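Local coordinates for precorrin-8x Methyl Mutase (Thermus thermophilus, PDB 1V9C), which probably catalyses the methyl migration that rearranges precorrin-8X to hydrogenobyrinic acid during the biosynthesis of adenosylcobalamin, at residues R74-A77 with C78-P82; L141-V144 with E145-Q149; G54-E57 with A58-A62; R171-E175 with A176-W180. All coordinates share one frame; numbering follows the deposited sequence.

Contact 1 of 4, residues R74-A77 with C78-P82; sequences RMIA and CGLNP
Residues Arg74 to Leu80 meet in a local i to i+4 contact along the short helix 74-79 of an alpha/beta fold and into the residue that ends it, set at the face where two subunits join. Three successive backbone bonds hold the turns. Cys78 N gives Arg74 O a short bond of 2.7 Å that is nearly straight at the hydrogen (172°). Gly79 N reaches Met75 O at 2.6 Å, but with a bent N-H, and Leu80 N closes the series on Ile76 O at 3.1 Å. Gly79 suits this tight turn, since a beta carbon there would press on the carbonyl of Met75. Leu80, the first residue to leave helical geometry, turns its CG opposite its carbonyl carbon (chi1 -65°), which lays CG over Ile76 O at 3.2 Å and brings CD1 alongside CG2 of Ile76 at 4.4 Å. This apolar pair lies against helix 190-205, through Val193 and His198. The other face of the helix serves the dimer: the SG of Cys78, carried on a CB that packs on the carbonyl of Arg74, forms a disulfide with Cys78 of the second subunit, and NH2 of Arg74 bonds to Asn81 of that subunit. Where the helix opens out, water 1 bridges two backbone carbonyls, lying 2.6 Å from Ala77 O and 2.9 Å from Leu80 O.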
ATOM      1  N   ARG B  74      -3.748   1.661  -8.797  1.00 27.95           N
ATOM      2  CA  ARG B  74      -3.888   0.223  -9.000  1.00 29.14           C
ATOM      3  C   ARG B  74      -3.637  -0.567  -7.714  1.00 26.38           C
ATOM      4  O   ARG B  74      -4.313  -1.567  -7.462  1.00 20.59           O
ATOM      5  CB  ARG B  74      -2.933  -0.231 -10.099  1.00 32.67           C
ATOM      6  CG  ARG B  74      -1.532   0.285  -9.916  1.00 48.01           C
ATOM      7  CD  ARG B  74      -0.797   0.355 -11.239  1.00 56.51           C
ATOM      8  NE  ARG B  74       0.554   0.879 -11.070  1.00 60.45           N
ATOM      9  CZ  ARG B  74       1.260   1.434 -12.047  1.00 64.88           C
ATOM     10  NH1 ARG B  74       0.743   1.538 -13.267  1.00 65.93           N
ATOM     11  NH2 ARG B  74       2.481   1.889 -11.803  1.00 65.72           N
ATOM     12  N   MET B  75      -2.690  -0.110  -6.892  1.00 25.18           N
ATOM     13  CA  MET B  75      -2.398  -0.798  -5.630  1.00 22.48           C
ATOM     14  C   MET B  75      -3.684  -0.951  -4.827  1.00 19.72           C
ATOM     15  O   MET B  75      -3.921  -1.984  -4.205  1.00 17.66           O
ATOM     16  CB  MET B  75      -1.364  -0.023  -4.792  1.00 28.79           C
ATOM     17  CG  MET B  75       0.062  -0.203  -5.265  1.00 32.88           C
ATOM     18  SD  MET B  75       1.291   0.358  -4.059  1.00 38.59           S
ATOM     19  CE  MET B  75       1.387  -1.038  -2.964  1.00 35.60           C
ATOM     20  N   ILE B  76      -4.507   0.089  -4.833  1.00 11.09           N
ATOM     21  CA  ILE B  76      -5.786   0.026  -4.132  1.00 15.94           C
ATOM     22  C   ILE B  76      -6.701  -1.003  -4.800  1.00 24.04           C
ATOM     23  O   ILE B  76      -7.302  -1.848  -4.127  1.00 22.80           O
ATOM     24  CB  ILE B  76      -6.486   1.407  -4.139  1.00 17.08           C
ATOM     25  CG1 ILE B  76      -5.676   2.375  -3.269  1.00 19.00           C
ATOM     26  CG2 ILE B  76      -7.927   1.288  -3.678  1.00 12.26           C
ATOM     27  CD1 ILE B  76      -6.243   3.770  -3.198  1.00  9.27           C
ATOM     28  N   ALA B  77      -6.789  -0.937  -6.129  1.00 25.70           N
ATOM     29  CA  ALA B  77      -7.627  -1.860  -6.877  1.00 28.19           C
ATOM     30  C   ALA B  77      -7.211  -3.291  -6.594  1.00 30.93           C
ATOM     31  O   ALA B  77      -8.051  -4.129  -6.278  1.00 30.89           O
ATOM     32  CB  ALA B  77      -7.526  -1.581  -8.367  1.00 29.76           C
ATOM     33  N   CYS B  78      -5.912  -3.567  -6.685  1.00 33.98           N
ATOM     34  CA  CYS B  78      -5.432  -4.922  -6.456  1.00 37.50           C
ATOM     35  C   CYS B  78      -5.374  -5.269  -4.979  1.00 34.54           C
ATOM     36  O   CYS B  78      -5.552  -6.425  -4.604  1.00 39.57           O
ATOM     37  CB  CYS B  78      -4.056  -5.128  -7.089  1.00 44.18           C
ATOM     38  SG  CYS B  78      -4.010  -5.029  -8.911  1.00 52.71           S
ATOM     39  N   GLY B  79      -5.136  -4.270  -4.139  1.00 29.14           N
ATOM     40  CA  GLY B  79      -5.083  -4.533  -2.716  1.00 20.93           C
ATOM     41  C   GLY B  79      -6.392  -5.106  -2.210  1.00 22.72           C
ATOM     42  O   GLY B  79      -6.411  -5.967  -1.334  1.00 23.89           O
ATOM     43  N   LEU B  80      -7.506  -4.640  -2.764  1.00 22.05           N
ATOM     44  CA  LEU B  80      -8.791  -5.145  -2.319  1.00 18.13           C
ATOM     45  C   LEU B  80      -8.898  -6.663  -2.472  1.00 18.82           C
ATOM     46  O   LEU B  80      -8.327  -7.251  -3.381  1.00 26.82           O
ATOM     47  CB  LEU B  80      -9.912  -4.439  -3.067  1.00 19.69           C
ATOM     48  CG  LEU B  80      -9.921  -2.959  -2.703  1.00 18.03           C
ATOM     49  CD1 LEU B  80     -10.676  -2.186  -3.753  1.00 23.64           C
ATOM     50  CD2 LEU B  80     -10.512  -2.778  -1.332  1.00 15.52           C
ATOM     51  N   ASN B  81      -9.637  -7.280  -1.560  1.00 15.93           N
ATOM     52  CA  ASN B  81      -9.828  -8.714  -1.531  1.00 18.30           C
ATOM     53  C   ASN B  81     -11.028  -9.135  -2.402  1.00 22.91           C
ATOM     54  O   ASN B  81     -12.160  -8.747  -2.128  1.00 22.08           O
ATOM     55  CB  ASN B  81     -10.069  -9.139  -0.086  1.00 15.79           C
ATOM     56  CG  ASN B  81     -10.188 -10.642   0.078  1.00 20.75           C
ATOM     57  OD1 ASN B  81     -11.190 -11.141   0.575  1.00 31.34           O
ATOM     58  ND2 ASN B  81      -9.161 -11.362  -0.326  1.00 25.98           N
ATOM     59  N   PRO B  82     -10.789  -9.955  -3.444  1.00 24.00           N
ATOM     60  CA  PRO B  82     -11.849 -10.424  -4.350  1.00 23.82           C
ATOM     61  C   PRO B  82     -13.036 -11.050  -3.624  1.00 23.24           C
ATOM     62  O   PRO B  82     -14.191 -10.762  -3.944  1.00 24.69           O
ATOM     63  CB  PRO B  82     -11.121 -11.419  -5.256  1.00 26.26           C
ATOM     64  CG  PRO B  82      -9.724 -10.871  -5.309  1.00 28.21           C
ATOM     65  CD  PRO B  82      -9.468 -10.459  -3.873  1.00 27.33           C
TER
HETATM   66  O   HOH W   1      -8.475  -6.655  -6.224  1.00 40.94           O

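Contact 2 of 4, residues L141-V144 with E145-Q149; sequences LALV and EAIRQ
A chi1 of -76° sets Ile147 CG1 anti to its carbonyl carbon, 3.1 Å from Leu143 O. Glu145 sends its CG back in the same way, over Leu141 O: chi1 of -56° leaves CG only 2.9 Å from that oxygen, a tight fit, and the extended remainder runs back past the Leu141 carbonyl, CD 3.6 Å from Leu141 O. The apolar pair is Leu143 and Ile147, whose CD1 and CG1 meet at 4.3 Å. Arg148 adds its aliphatic CG beside Val144 O. Backbone bonds set this spacing. Ala146 N lies nearly in line with the Ala142 C=O, 2.8 Å from Ala142 O, with a moderately bent N-H, and Glu145 N takes Leu141 O at 3.0 Å, whereas the bonds of Ile147 N and Arg148 N to the carbonyls of Leu143 and Val144 are weak. Helix 137-147 is the crossover of the beta-alpha-beta unit formed with strands 130-133 and 155-158. Ala142 and Ala146 pack on helix 112-122, and Leu141 and Val144 on helix 166-174. The helix is therefore amphipathic: small and branched apolar groups fill the interfaces with its neighbours, while Glu145 and Arg148 lie on the exposed side, Arg148 reaching across to Pro177.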
ATOM      1  N   LEU B 141      -8.664  17.285  -5.521  1.00 38.13           N
ATOM      2  CA  LEU B 141      -9.013  18.682  -5.740  1.00 39.42           C
ATOM      3  C   LEU B 141      -9.960  18.789  -6.929  1.00 40.07           C
ATOM      4  O   LEU B 141     -10.952  19.505  -6.870  1.00 43.78           O
ATOM      5  CB  LEU B 141      -7.759  19.507  -6.005  1.00 37.17           C
ATOM      6  CG  LEU B 141      -6.982  19.883  -4.755  1.00 34.79           C
ATOM      7  CD1 LEU B 141      -5.739  20.649  -5.157  1.00 40.24           C
ATOM      8  CD2 LEU B 141      -7.861  20.718  -3.837  1.00 33.28           C
ATOM      9  N   ALA B 142      -9.650  18.081  -8.010  1.00 43.42           N
ATOM     10  CA  ALA B 142     -10.510  18.097  -9.190  1.00 44.61           C
ATOM     11  C   ALA B 142     -11.877  17.595  -8.746  1.00 44.50           C
ATOM     12  O   ALA B 142     -12.885  18.258  -8.959  1.00 46.23           O
ATOM     13  CB  ALA B 142      -9.942  17.192 -10.274  1.00 43.52           C
ATOM     14  N   LEU B 143     -11.893  16.430  -8.099  1.00 44.85           N
ATOM     15  CA  LEU B 143     -13.133  15.837  -7.603  1.00 44.08           C
ATOM     16  C   LEU B 143     -13.912  16.788  -6.698  1.00 41.72           C
ATOM     17  O   LEU B 143     -15.133  16.859  -6.778  1.00 44.15           O
ATOM     18  CB  LEU B 143     -12.842  14.541  -6.828  1.00 42.79           C
ATOM     19  CG  LEU B 143     -14.034  13.873  -6.121  1.00 42.67           C
ATOM     20  CD1 LEU B 143     -15.126  13.547  -7.151  1.00 39.66           C
ATOM     21  CD2 LEU B 143     -13.578  12.601  -5.394  1.00 38.93           C
ATOM     22  N   VAL B 144     -13.217  17.511  -5.831  1.00 43.43           N
ATOM     23  CA  VAL B 144     -13.904  18.427  -4.926  1.00 47.62           C
ATOM     24  C   VAL B 144     -14.560  19.575  -5.675  1.00 50.50           C
ATOM     25  O   VAL B 144     -15.612  20.067  -5.272  1.00 53.32           O
ATOM     26  CB  VAL B 144     -12.948  18.990  -3.863  1.00 45.07           C
ATOM     27  CG1 VAL B 144     -13.601  20.147  -3.126  1.00 45.16           C
ATOM     28  CG2 VAL B 144     -12.582  17.886  -2.883  1.00 45.29           C
ATOM     29  N   GLU B 145     -13.929  19.999  -6.763  1.00 53.65           N
ATOM     30  CA  GLU B 145     -14.460  21.072  -7.582  1.00 56.18           C
ATOM     31  C   GLU B 145     -15.643  20.490  -8.341  1.00 56.31           C
ATOM     32  O   GLU B 145     -16.672  21.144  -8.501  1.00 59.99           O
ATOM     33  CB  GLU B 145     -13.381  21.572  -8.546  1.00 59.52           C
ATOM     34  CG  GLU B 145     -12.108  22.007  -7.821  1.00 65.32           C
ATOM     35  CD  GLU B 145     -11.060  22.622  -8.733  1.00 69.97           C
ATOM     36  OE1 GLU B 145      -9.958  22.949  -8.231  1.00 67.56           O
ATOM     37  OE2 GLU B 145     -11.335  22.783  -9.944  1.00 73.00           O
ATOM     38  N   ALA B 146     -15.497  19.244  -8.780  1.00 52.92           N
ATOM     39  CA  ALA B 146     -16.549  18.553  -9.511  1.00 53.36           C
ATOM     40  C   ALA B 146     -17.766  18.328  -8.625  1.00 54.02           C
ATOM     41  O   ALA B 146     -18.883  18.168  -9.122  1.00 56.14           O
ATOM     42  CB  ALA B 146     -16.036  17.222 -10.033  1.00 52.42           C
ATOM     43  N   ILE B 147     -17.546  18.311  -7.314  1.00 51.44           N
ATOM     44  CA  ILE B 147     -18.627  18.113  -6.355  1.00 50.88           C
ATOM     45  C   ILE B 147     -19.441  19.399  -6.235  1.00 52.73           C
ATOM     46  O   ILE B 147     -20.645  19.359  -5.983  1.00 50.83           O
ATOM     47  CB  ILE B 147     -18.069  17.698  -4.951  1.00 47.45           C
ATOM     48  CG1 ILE B 147     -17.629  16.228  -4.980  1.00 47.82           C
ATOM     49  CG2 ILE B 147     -19.114  17.919  -3.863  1.00 42.72           C
ATOM     50  CD1 ILE B 147     -17.085  15.715  -3.655  1.00 41.23           C
ATOM     51  N   ARG B 148     -18.773  20.537  -6.420  1.00 56.11           N
ATOM     52  CA  ARG B 148     -19.433  21.838  -6.334  1.00 58.05           C
ATOM     53  C   ARG B 148     -20.269  22.101  -7.582  1.00 57.91           C
ATOM     54  O   ARG B 148     -21.022  23.069  -7.640  1.00 58.01           O
ATOM     55  CB  ARG B 148     -18.406  22.959  -6.157  1.00 57.59           C
ATOM     56  CG  ARG B 148     -17.642  22.940  -4.834  1.00 54.13           C
ATOM     57  CD  ARG B 148     -18.555  23.096  -3.624  1.00 48.67           C
ATOM     58  NE  ARG B 148     -17.778  23.398  -2.426  1.00 41.37           N
ATOM     59  CZ  ARG B 148     -18.282  23.498  -1.196  1.00 46.10           C
ATOM     60  NH1 ARG B 148     -19.582  23.310  -0.984  1.00 40.75           N
ATOM     61  NH2 ARG B 148     -17.484  23.802  -0.173  1.00 39.60           N
ATOM     62  N   GLN B 149     -20.136  21.228  -8.573  1.00 59.43           N
ATOM     63  CA  GLN B 149     -20.885  21.350  -9.817  1.00 62.28           C
ATOM     64  C   GLN B 149     -22.040  20.352  -9.912  1.00 62.53           C
ATOM     65  O   GLN B 149     -22.684  20.245 -10.955  1.00 64.53           O
ATOM     66  CB  GLN B 149     -19.957  21.155 -11.019  1.00 64.90           C
ATOM     67  CG  GLN B 149     -18.886  22.220 -11.155  1.00 68.91           C
ATOM     68  CD  GLN B 149     -19.463  23.620 -11.113  1.00 68.35           C
ATOM     69  OE1 GLN B 149     -20.405  23.938 -11.836  1.00 68.93           O
ATOM     70  NE2 GLN B 149     -18.898  24.466 -10.263  1.00 68.84           N
TER

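Contact 3 of 4, residues G54-E57 with A58-A62; sequences GAVE and AGLKA
Ala58, Glu57 and Val56 carry the contact in the first turns of helix 55-65. Ala58 sits over the helix start, its CB 3.2 Å from Gly54 O and 3.3 Å from Ala55 O, while its N bonds to Gly54 O at 2.9 Å. Gly54 is the N-cap, and its positive phi of 73° is a conformation that residues with a beta carbon adopt less readily. Glu57 contributes mainly backbone: its carbonyl receives Lys61 N at 3.1 Å in a nearly straight bond, and Lys61 CB rests near the same oxygen. Beyond CB the glutamate chain bends sharply at chi2 (94°), curling the carboxylate back toward the N-terminal end of the helix, where a negative charge would probably interact favourably with the helix dipole. Val56 pairs with Leu60. Their side chains lie side by side and point the same way, CG1 of Val56 touching CD2 of Leu60 at 4.1 Å, and Leu60 CG also lies over Val56 O at 3.2 Å. Leu60 N meets that oxygen almost head-on at 2.9 Å. Both side chains pack on Leu200 and Leu203 of helix 190-205, with Leu28 adding to the cover of Val56. Cutting Leu60 back to an alanine would probably leave Val56 CG1 without its neighbour and open a gap facing Leu200 and Leu203. Val56 and Leu60 thus form an i to i+4 apolar pair through which helix 55-65 packs on helix 190-205 in this doubly wound alpha/beta fold.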
ATOM      1  N   GLY B  54     -22.219  10.956   9.784  1.00 42.58           N
ATOM      2  CA  GLY B  54     -22.863   9.961   8.934  1.00 39.36           C
ATOM      3  C   GLY B  54     -22.014   9.255   7.879  1.00 35.26           C
ATOM      4  O   GLY B  54     -22.554   8.508   7.063  1.00 39.36           O
ATOM      5  N   ALA B  55     -20.699   9.479   7.892  1.00 35.66           N
ATOM      6  CA  ALA B  55     -19.780   8.870   6.920  1.00 33.62           C
ATOM      7  C   ALA B  55     -19.853   7.337   6.849  1.00 31.19           C
ATOM      8  O   ALA B  55     -20.131   6.767   5.795  1.00 33.28           O
ATOM      9  CB  ALA B  55     -18.342   9.307   7.217  1.00 31.11           C
ATOM     10  N   VAL B  56     -19.614   6.677   7.970  1.00 31.24           N
ATOM     11  CA  VAL B  56     -19.651   5.223   7.997  1.00 34.50           C
ATOM     12  C   VAL B  56     -20.977   4.641   7.506  1.00 38.06           C
ATOM     13  O   VAL B  56     -20.986   3.748   6.640  1.00 34.93           O
ATOM     14  CB  VAL B  56     -19.364   4.692   9.408  1.00 32.20           C
ATOM     15  CG1 VAL B  56     -19.262   3.172   9.377  1.00 31.73           C
ATOM     16  CG2 VAL B  56     -18.069   5.274   9.913  1.00 29.04           C
ATOM     17  N   GLU B  57     -22.088   5.140   8.051  1.00 39.95           N
ATOM     18  CA  GLU B  57     -23.410   4.661   7.650  1.00 38.83           C
ATOM     19  C   GLU B  57     -23.601   4.909   6.162  1.00 39.14           C
ATOM     20  O   GLU B  57     -24.197   4.095   5.454  1.00 40.17           O
ATOM     21  CB  GLU B  57     -24.519   5.368   8.437  1.00 46.16           C
ATOM     22  CG  GLU B  57     -24.361   5.309   9.952  1.00 50.96           C
ATOM     23  CD  GLU B  57     -23.652   6.533  10.509  1.00 56.58           C
ATOM     24  OE1 GLU B  57     -22.560   6.874  10.001  1.00 55.88           O
ATOM     25  OE2 GLU B  57     -24.189   7.153  11.458  1.00 56.37           O
ATOM     26  N   ALA B  58     -23.085   6.032   5.681  1.00 37.79           N
ATOM     27  CA  ALA B  58     -23.198   6.337   4.260  1.00 38.17           C
ATOM     28  C   ALA B  58     -22.403   5.290   3.474  1.00 36.71           C
ATOM     29  O   ALA B  58     -22.770   4.915   2.362  1.00 38.90           O
ATOM     30  CB  ALA B  58     -22.656   7.733   3.986  1.00 40.74           C
ATOM     31  N   GLY B  59     -21.310   4.823   4.071  1.00 35.36           N
ATOM     32  CA  GLY B  59     -20.485   3.827   3.419  1.00 33.38           C
ATOM     33  C   GLY B  59     -21.122   2.452   3.371  1.00 31.85           C
ATOM     34  O   GLY B  59     -21.111   1.800   2.330  1.00 34.13           O
ATOM     35  N   LEU B  60     -21.676   2.002   4.490  1.00 34.47           N
ATOM     36  CA  LEU B  60     -22.318   0.684   4.535  1.00 36.43           C
ATOM     37  C   LEU B  60     -23.466   0.626   3.535  1.00 38.30           C
ATOM     38  O   LEU B  60     -23.597  -0.328   2.760  1.00 40.38           O
ATOM     39  CB  LEU B  60     -22.855   0.398   5.940  1.00 36.99           C
ATOM     40  CG  LEU B  60     -21.916   0.679   7.118  1.00 34.80           C
ATOM     41  CD1 LEU B  60     -22.433  -0.033   8.340  1.00 36.07           C
ATOM     42  CD2 LEU B  60     -20.507   0.206   6.795  1.00 36.44           C
ATOM     43  N   LYS B  61     -24.299   1.658   3.577  1.00 38.02           N
ATOM     44  CA  LYS B  61     -25.443   1.780   2.689  1.00 42.16           C
ATOM     45  C   LYS B  61     -25.003   1.641   1.230  1.00 39.39           C
ATOM     46  O   LYS B  61     -25.600   0.881   0.464  1.00 39.53           O
ATOM     47  CB  LYS B  61     -26.121   3.134   2.930  1.00 44.76           C
ATOM     48  CG  LYS B  61     -26.837   3.737   1.730  1.00 54.16           C
ATOM     49  CD  LYS B  61     -28.161   3.049   1.404  1.00 56.89           C
ATOM     50  CE  LYS B  61     -28.860   3.774   0.253  1.00 55.41           C
ATOM     51  NZ  LYS B  61     -30.227   3.254  -0.020  1.00 57.65           N
ATOM     52  N   ALA B  62     -23.952   2.362   0.848  1.00 36.60           N
ATOM     53  CA  ALA B  62     -23.466   2.292  -0.524  1.00 32.86           C
ATOM     54  C   ALA B  62     -22.930   0.895  -0.807  1.00 33.35           C
ATOM     55  O   ALA B  62     -23.195   0.310  -1.861  1.00 31.82           O
ATOM     56  CB  ALA B  62     -22.385   3.325  -0.745  1.00 35.28           C
TER

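Contact 4 of 4, residues R171-E175 with A176-W180; sequences RALME and APVPW
Trp180 receives Met174 on one face of its indole, where the helix 166-174 gives way to the loop that leads into strand 180-183. Met174 CG stands over the six-membered ring, 3.8 Å from its centroid and 17° off the normal, a CH-pi contact in which the two side chains cross at about a right angle. Met174 SD follows obliquely at 4.9 Å from the same centroid, a Met-aromatic contact. Leu173 O lies over that face too, 3.5 Å from Trp180 CD1, without a hydrogen bond to the indole nitrogen. Leu173 itself slides past the tryptophan in the opposite direction, its CG 4.0 Å from Trp180 CB, and its CD1 meets Val178 CG1 at 4.4 Å. Trp180 adopts a chi1 of 47°, which wedges CG between its own N and carbonyl carbon and turns the ring back over the helix. The chain reversal after the helix is closed by one bond, Ala176 N to Leu173 O at 3.1 Å, made from well above the carbonyl plane, and Ala176 CB packs on the same oxygen. Farther out, Ser52 takes the backbone N of Trp180, and Val182 backs both Leu173 and Met174. Replacing Trp180 by an alanine would probably strip Met174 of its aromatic platform and leave its CG and SD freer to turn. The contact thus rests on dispersion and the weak CH-pi and sulfur contacts of Met174, with one backbone bond across the chain reversal.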
ATOM      1  N   ARG B 171      -8.246  19.589   3.093  1.00 41.96           N
ATOM      2  CA  ARG B 171      -9.079  20.693   3.568  1.00 42.92           C
ATOM      3  C   ARG B 171     -10.228  20.884   2.577  1.00 40.99           C
ATOM      4  O   ARG B 171     -11.391  20.973   2.965  1.00 42.03           O
ATOM      5  CB  ARG B 171      -8.259  21.977   3.665  1.00 47.93           C
ATOM      6  CG  ARG B 171      -8.071  22.482   5.086  1.00 56.52           C
ATOM      7  CD  ARG B 171      -7.018  23.587   5.141  1.00 63.70           C
ATOM      8  NE  ARG B 171      -5.666  23.071   4.919  1.00 63.55           N
ATOM      9  CZ  ARG B 171      -4.603  23.829   4.668  1.00 63.19           C
ATOM     10  NH1 ARG B 171      -4.722  25.147   4.599  1.00 64.34           N
ATOM     11  NH2 ARG B 171      -3.416  23.269   4.491  1.00 64.88           N
ATOM     12  N   ALA B 172      -9.907  20.923   1.291  1.00 37.52           N
ATOM     13  CA  ALA B 172     -10.937  21.091   0.279  1.00 35.36           C
ATOM     14  C   ALA B 172     -12.008  20.009   0.406  1.00 41.53           C
ATOM     15  O   ALA B 172     -13.153  20.203  -0.026  1.00 41.22           O
ATOM     16  CB  ALA B 172     -10.325  21.040  -1.093  1.00 33.23           C
ATOM     17  N   LEU B 173     -11.643  18.870   0.990  1.00 38.36           N
ATOM     18  CA  LEU B 173     -12.597  17.778   1.151  1.00 34.77           C
ATOM     19  C   LEU B 173     -13.391  17.895   2.456  1.00 32.67           C
ATOM     20  O   LEU B 173     -14.604  17.681   2.485  1.00 27.40           O
ATOM     21  CB  LEU B 173     -11.865  16.433   1.110  1.00 37.51           C
ATOM     22  CG  LEU B 173     -12.714  15.190   1.396  1.00 38.70           C
ATOM     23  CD1 LEU B 173     -13.781  15.041   0.307  1.00 38.86           C
ATOM     24  CD2 LEU B 173     -11.822  13.956   1.440  1.00 42.37           C
ATOM     25  N   MET B 174     -12.697  18.239   3.534  1.00 35.41           N
ATOM     26  CA  MET B 174     -13.324  18.374   4.848  1.00 41.80           C
ATOM     27  C   MET B 174     -14.265  19.569   5.032  1.00 46.04           C
ATOM     28  O   MET B 174     -14.795  19.773   6.123  1.00 47.74           O
ATOM     29  CB  MET B 174     -12.252  18.436   5.921  1.00 42.41           C
ATOM     30  CG  MET B 174     -11.498  17.154   6.113  1.00 45.06           C
ATOM     31  SD  MET B 174     -10.283  17.396   7.378  1.00 52.24           S
ATOM     32  CE  MET B 174      -9.034  18.271   6.455  1.00 52.59           C
ATOM     33  N   GLU B 175     -14.468  20.350   3.974  1.00 48.98           N
ATOM     34  CA  GLU B 175     -15.354  21.515   4.021  1.00 49.88           C
ATOM     35  C   GLU B 175     -16.343  21.402   2.864  1.00 49.19           C
ATOM     36  O   GLU B 175     -16.976  22.381   2.462  1.00 50.87           O
ATOM     37  CB  GLU B 175     -14.528  22.802   3.899  1.00 49.38           C
ATOM     38  CG  GLU B 175     -13.467  22.938   4.994  1.00 56.42           C
ATOM     39  CD  GLU B 175     -12.569  24.156   4.825  1.00 57.48           C
ATOM     40  OE1 GLU B 175     -11.947  24.296   3.750  1.00 56.48           O
ATOM     41  OE2 GLU B 175     -12.480  24.967   5.774  1.00 58.29           O
ATOM     42  N   ALA B 176     -16.476  20.184   2.349  1.00 45.96           N
ATOM     43  CA  ALA B 176     -17.359  19.897   1.228  1.00 46.02           C
ATOM     44  C   ALA B 176     -18.666  19.233   1.666  1.00 47.83           C
ATOM     45  O   ALA B 176     -18.761  18.705   2.783  1.00 45.66           O
ATOM     46  CB  ALA B 176     -16.632  19.016   0.225  1.00 44.68           C
ATOM     47  N   PRO B 177     -19.692  19.259   0.787  1.00 47.51           N
ATOM     48  CA  PRO B 177     -21.040  18.703   0.970  1.00 47.52           C
ATOM     49  C   PRO B 177     -21.202  17.219   0.623  1.00 47.38           C
ATOM     50  O   PRO B 177     -22.124  16.845  -0.106  1.00 44.25           O
ATOM     51  CB  PRO B 177     -21.880  19.571   0.047  1.00 43.46           C
ATOM     52  CG  PRO B 177     -20.990  19.687  -1.119  1.00 39.52           C
ATOM     53  CD  PRO B 177     -19.651  20.038  -0.465  1.00 46.66           C
ATOM     54  N   VAL B 178     -20.317  16.378   1.145  1.00 46.07           N
ATOM     55  CA  VAL B 178     -20.379  14.941   0.885  1.00 42.65           C
ATOM     56  C   VAL B 178     -19.761  14.245   2.092  1.00 38.70           C
ATOM     57  O   VAL B 178     -18.845  14.778   2.722  1.00 41.61           O
ATOM     58  CB  VAL B 178     -19.590  14.572  -0.401  1.00 43.55           C
ATOM     59  CG1 VAL B 178     -18.099  14.698  -0.158  1.00 40.62           C
ATOM     60  CG2 VAL B 178     -19.931  13.173  -0.841  1.00 45.71           C
ATOM     61  N   PRO B 179     -20.261  13.062   2.453  1.00 32.49           N
ATOM     62  CA  PRO B 179     -19.630  12.440   3.617  1.00 35.11           C
ATOM     63  C   PRO B 179     -18.194  12.031   3.298  1.00 32.34           C
ATOM     64  O   PRO B 179     -17.856  11.755   2.150  1.00 26.87           O
ATOM     65  CB  PRO B 179     -20.552  11.263   3.920  1.00 36.39           C
ATOM     66  CG  PRO B 179     -21.091  10.908   2.588  1.00 37.81           C
ATOM     67  CD  PRO B 179     -21.343  12.224   1.915  1.00 32.87           C
ATOM     68  N   TRP B 180     -17.337  12.018   4.305  1.00 29.56           N
ATOM     69  CA  TRP B 180     -15.961  11.646   4.045  1.00 31.88           C
ATOM     70  C   TRP B 180     -15.235  11.117   5.269  1.00 29.05           C
ATOM     71  O   TRP B 180     -15.731  11.206   6.394  1.00 27.33           O
ATOM     72  CB  TRP B 180     -15.204  12.856   3.508  1.00 31.08           C
ATOM     73  CG  TRP B 180     -15.463  14.090   4.332  1.00 34.65           C
ATOM     74  CD1 TRP B 180     -16.330  15.106   4.036  1.00 33.24           C
ATOM     75  CD2 TRP B 180     -14.886  14.414   5.605  1.00 32.31           C
ATOM     76  NE1 TRP B 180     -16.327  16.042   5.043  1.00 33.61           N
ATOM     77  CE2 TRP B 180     -15.451  15.646   6.018  1.00 36.92           C
ATOM     78  CE3 TRP B 180     -13.947  13.788   6.434  1.00 34.98           C
ATOM     79  CZ2 TRP B 180     -15.110  16.260   7.228  1.00 33.58           C
ATOM     80  CZ3 TRP B 180     -13.609  14.397   7.638  1.00 31.52           C
ATOM     81  CH2 TRP B 180     -14.187  15.623   8.022  1.00 37.81           C
TER

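Overall arrangement
Contacts 2 and 4 are the closest pair, their centres about 10 Å apart: two helices meet there, with Val144 CG1 3.1 Å from Ala172 O and Leu141 CD2 3.7 Å from Ala172 CB. The loop of contact 4 touches contact 2 as well, Arg148 NH1 lying 3.3 Å from Pro177 CD. Contact 4 also meets contact 3, about 15 Å away between centres, through Ala55 CB and Trp180 O at 3.3 Å and through Ala58 CB and Pro179 CG at 3.8 Å. Residues 176-180 thus touch both helix 55-65 and the end of 141-149. Contact 1 stands apart, about 12 Å from contacts 2 and 3 and about 13 Å from contact 4 between nearest atoms, and of the four it alone reaches the second subunit.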